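M152 protein (Murid herpesvirus 1, PDB 4G59) is an MHC class I-like viral glycoprotein that probably binds host RAE-1 ligands of the NKG2D receptor and helps infected cells escape immune recognition. Local coordinates at residues L207-S212 against I252-G257. Numbering follows the deposited sequence.
Sequences LAYNIS and ISSPTG. With NAG (2-acetamido-2-deoxy-beta-D-glucopyranose), chain F.
The Y209 ring meets the carbonyl O of S253 at its edge, near the ring plane. CB of S254 approaches the ring obliquely, 4.0 Å from Y209 CD1. One face of the ring carries CB of L207, 3.8 Å above the plane and offset toward the rim. Y209 OH is hydrogen-bonded to V205 O. The P255 ring packs on the turn centred at A208: its CG lies 3.7 Å from A208 O, and its CD touches L207 CB. That turn is an inverse gamma turn.

With CG anti to the carbonyl carbon (chi1 -68°), L207 directs CD1 to within 3.8 Å of T256 CG2, and the two side chains cross at about a right angle. S254 OG also touches L207 CD1. S254 OG donates a hydrogen bond to T256 OG1 (2.8 Å), which also hydrogen-bonds D179.

Two backbone bonds join N210 and S253 as an antiparallel hydrogen-bonded pair. N210 N donates to S253 O (2.9 Å), and S253 N donates to N210 O (2.7 Å). The next pair, I211 and I252, is non-hydrogen-bonded. Their side chains lie side by side and point the same way, with CD1 of I211 3.9 Å from CG1 of I252.

The two faces differ. I211 and I252 turn toward V233, A235 and M201 of the opposing sheet. N210 and S253 share the other face, where N210 ND2 is covalently bonded to C1 of the N-linked sugar. A type I turn from S254 to G257 leads on to strand 258-264. The arrangement is consistent with an edge-strand pairing in the two-sheet sandwich of an immunoglobulin-like domain, as in MHC class I-like proteins.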
ATOM      1  N   LEU B 207      15.969  -2.470   1.894  1.00 29.17           N
ATOM      2  CA  LEU B 207      15.839  -2.961   3.269  1.00 30.96           C
ATOM      3  C   LEU B 207      14.527  -2.509   3.905  1.00 30.57           C
ATOM      4  O   LEU B 207      13.906  -1.527   3.462  1.00 28.92           O
ATOM      5  CB  LEU B 207      17.034  -2.522   4.123  1.00 28.43           C
ATOM      6  CG  LEU B 207      18.360  -3.170   3.742  1.00 27.55           C
ATOM      7  CD1 LEU B 207      19.557  -2.394   4.288  1.00 25.50           C
ATOM      8  CD2 LEU B 207      18.362  -4.638   4.233  1.00 24.85           C
ATOM      9  N   ALA B 208      14.091  -3.229   4.937  1.00 29.75           N
ATOM     10  CA  ALA B 208      12.878  -2.825   5.652  1.00 30.49           C
ATOM     11  C   ALA B 208      13.168  -1.679   6.608  1.00 25.86           C
ATOM     12  O   ALA B 208      13.222  -1.864   7.812  1.00 31.45           O
ATOM     13  CB  ALA B 208      12.249  -3.988   6.387  1.00 19.70           C
ATOM     14  N   TYR B 209      13.348  -0.488   6.061  1.00 26.84           N
ATOM     15  CA  TYR B 209      13.667   0.666   6.874  1.00 31.60           C
ATOM     16  C   TYR B 209      12.485   1.076   7.730  1.00 35.35           C
ATOM     17  O   TYR B 209      11.322   0.867   7.377  1.00 34.44           O
ATOM     18  CB  TYR B 209      14.062   1.850   5.994  1.00 30.30           C
ATOM     19  CG  TYR B 209      15.207   1.584   5.039  1.00 27.33           C
ATOM     20  CD1 TYR B 209      16.529   1.664   5.456  1.00 30.02           C
ATOM     21  CD2 TYR B 209      14.958   1.295   3.705  1.00 26.21           C
ATOM     22  CE1 TYR B 209      17.580   1.440   4.557  1.00 29.50           C
ATOM     23  CE2 TYR B 209      15.987   1.070   2.810  1.00 26.70           C
ATOM     24  CZ  TYR B 209      17.285   1.133   3.237  1.00 30.85           C
ATOM     25  OH  TYR B 209      18.285   0.901   2.318  1.00 33.79           O
ATOM     26  N   ASN B 210      12.799   1.660   8.879  1.00 34.52           N
ATOM     27  CA  ASN B 210      11.781   2.200   9.755  1.00 31.62           C
ATOM     28  C   ASN B 210      12.037   3.684   9.959  1.00 34.31           C
ATOM     29  O   ASN B 210      13.124   4.085  10.374  1.00 36.50           O
ATOM     30  CB  ASN B 210      11.784   1.471  11.098  1.00 39.58           C
ATOM     31  CG  ASN B 210      10.724   1.994  12.047  1.00 51.87           C
ATOM     32  OD1 ASN B 210       9.971   2.908  11.711  1.00 64.46           O
ATOM     33  ND2 ASN B 210      10.661   1.417  13.241  1.00 52.36           N
ATOM     34  N   ILE B 211      11.027   4.496   9.676  1.00 35.96           N
ATOM     35  CA  ILE B 211      11.127   5.929   9.890  1.00 33.85           C
ATOM     36  C   ILE B 211      10.123   6.331  10.983  1.00 37.34           C
ATOM     37  O   ILE B 211       8.956   5.927  10.944  1.00 43.47           O
ATOM     38  CB  ILE B 211      10.890   6.695   8.581  1.00 32.34           C
ATOM     39  CG1 ILE B 211      10.986   8.194   8.791  1.00 29.83           C
ATOM     40  CG2 ILE B 211       9.549   6.379   7.991  1.00 37.55           C
ATOM     41  CD1 ILE B 211      11.282   8.935   7.472  1.00 37.72           C
ATOM     42  N   SER B 212      10.592   7.087  11.969  1.00 34.35           N
ATOM     43  CA  SER B 212       9.756   7.524  13.069  1.00 38.08           C
ATOM     44  C   SER B 212      10.362   8.830  13.578  1.00 43.60           C
ATOM     45  O   SER B 212      11.431   9.239  13.104  1.00 41.94           O
ATOM     46  CB  SER B 212       9.717   6.459  14.166  1.00 40.69           C
ATOM     47  OG  SER B 212      10.977   6.340  14.813  1.00 37.87           O
ATOM     48  N   ILE B 252      15.614   7.395  10.996  1.00 35.43           N
ATOM     49  CA  ILE B 252      15.485   6.383   9.965  1.00 32.81           C
ATOM     50  C   ILE B 252      16.410   5.258  10.356  1.00 31.47           C
ATOM     51  O   ILE B 252      17.613   5.466  10.500  1.00 34.81           O
ATOM     52  CB  ILE B 252      15.925   6.935   8.614  1.00 29.43           C
ATOM     53  CG1 ILE B 252      15.052   8.120   8.217  1.00 31.89           C
ATOM     54  CG2 ILE B 252      15.806   5.878   7.563  1.00 26.73           C
ATOM     55  CD1 ILE B 252      15.574   8.897   6.999  1.00 32.54           C
ATOM     56  N   SER B 253      15.865   4.069  10.554  1.00 31.09           N
ATOM     57  CA  SER B 253      16.682   2.970  11.027  1.00 34.17           C
ATOM     58  C   SER B 253      16.651   1.761  10.094  1.00 34.55           C
ATOM     59  O   SER B 253      15.632   1.447   9.485  1.00 34.19           O
ATOM     60  CB  SER B 253      16.254   2.575  12.428  1.00 34.57           C
ATOM     61  OG  SER B 253      15.058   1.849  12.362  1.00 45.06           O
ATOM     62  N   SER B 254      17.795   1.096   9.987  1.00 37.59           N
ATOM     63  CA  SER B 254      17.987  -0.007   9.056  1.00 31.97           C
ATOM     64  C   SER B 254      18.232  -1.293   9.829  1.00 32.50           C
ATOM     65  O   SER B 254      18.887  -1.282  10.873  1.00 32.53           O
ATOM     66  CB  SER B 254      19.194   0.287   8.174  1.00 32.81           C
ATOM     67  OG  SER B 254      19.623  -0.885   7.510  1.00 33.29           O
ATOM     68  N   PRO B 255      17.688  -2.409   9.332  1.00 34.52           N
ATOM     69  CA  PRO B 255      17.883  -3.667  10.056  1.00 36.64           C
ATOM     70  C   PRO B 255      19.363  -4.041  10.107  1.00 38.20           C
ATOM     71  O   PRO B 255      19.744  -4.850  10.946  1.00 35.63           O
ATOM     72  CB  PRO B 255      17.112  -4.700   9.208  1.00 30.85           C
ATOM     73  CG  PRO B 255      16.220  -3.898   8.297  1.00 35.89           C
ATOM     74  CD  PRO B 255      16.823  -2.547   8.139  1.00 30.57           C
ATOM     75  N   THR B 256      20.182  -3.466   9.229  1.00 37.23           N
ATOM     76  CA  THR B 256      21.612  -3.765   9.256  1.00 35.92           C
ATOM     77  C   THR B 256      22.348  -3.049  10.386  1.00 36.38           C
ATOM     78  O   THR B 256      23.551  -3.253  10.568  1.00 38.59           O
ATOM     79  CB  THR B 256      22.283  -3.471   7.929  1.00 33.15           C
ATOM     80  OG1 THR B 256      22.166  -2.073   7.650  1.00 35.06           O
ATOM     81  CG2 THR B 256      21.617  -4.253   6.848  1.00 32.70           C
ATOM     82  N   GLY B 257      21.641  -2.217  11.143  1.00 34.80           N
ATOM     83  CA  GLY B 257      22.188  -1.744  12.406  1.00 36.61           C
ATOM     84  C   GLY B 257      22.633  -0.302  12.482  1.00 39.24           C
ATOM     85  O   GLY B 257      23.066   0.166  13.531  1.00 49.29           O
TER
HETATM   86  C1  NAG F 402       9.668   0.682  13.884  1.00 80.95           C
HETATM   87  C2  NAG F 402      10.382  -0.596  14.309  1.00 78.97           C
HETATM   88  C3  NAG F 402       9.403  -1.482  15.062  1.00 81.67           C
HETATM   89  C4  NAG F 402       8.873  -0.686  16.241  1.00 80.23           C
HETATM   90  C5  NAG F 402       8.202   0.569  15.701  1.00 81.30           C
HETATM   91  C6  NAG F 402       7.581   1.388  16.825  1.00 80.74           C
HETATM   92  C7  NAG F 402      12.210  -1.453  12.968  1.00 79.86           C
HETATM   93  C8  NAG F 402      12.627  -2.191  11.729  1.00 71.35           C
HETATM   94  N2  NAG F 402      10.903  -1.292  13.150  1.00 74.92           N
HETATM   95  O3  NAG F 402      10.061  -2.639  15.523  1.00 78.10           O
HETATM   96  O4  NAG F 402       7.938  -1.457  16.958  1.00 77.79           O
HETATM   97  O5  NAG F 402       9.177   1.341  15.036  1.00 87.50           O
HETATM   98  O6  NAG F 402       7.005   2.559  16.292  1.00 91.72           O
HETATM   99  O7  NAG F 402      13.055  -1.029  13.756  1.00 71.87           O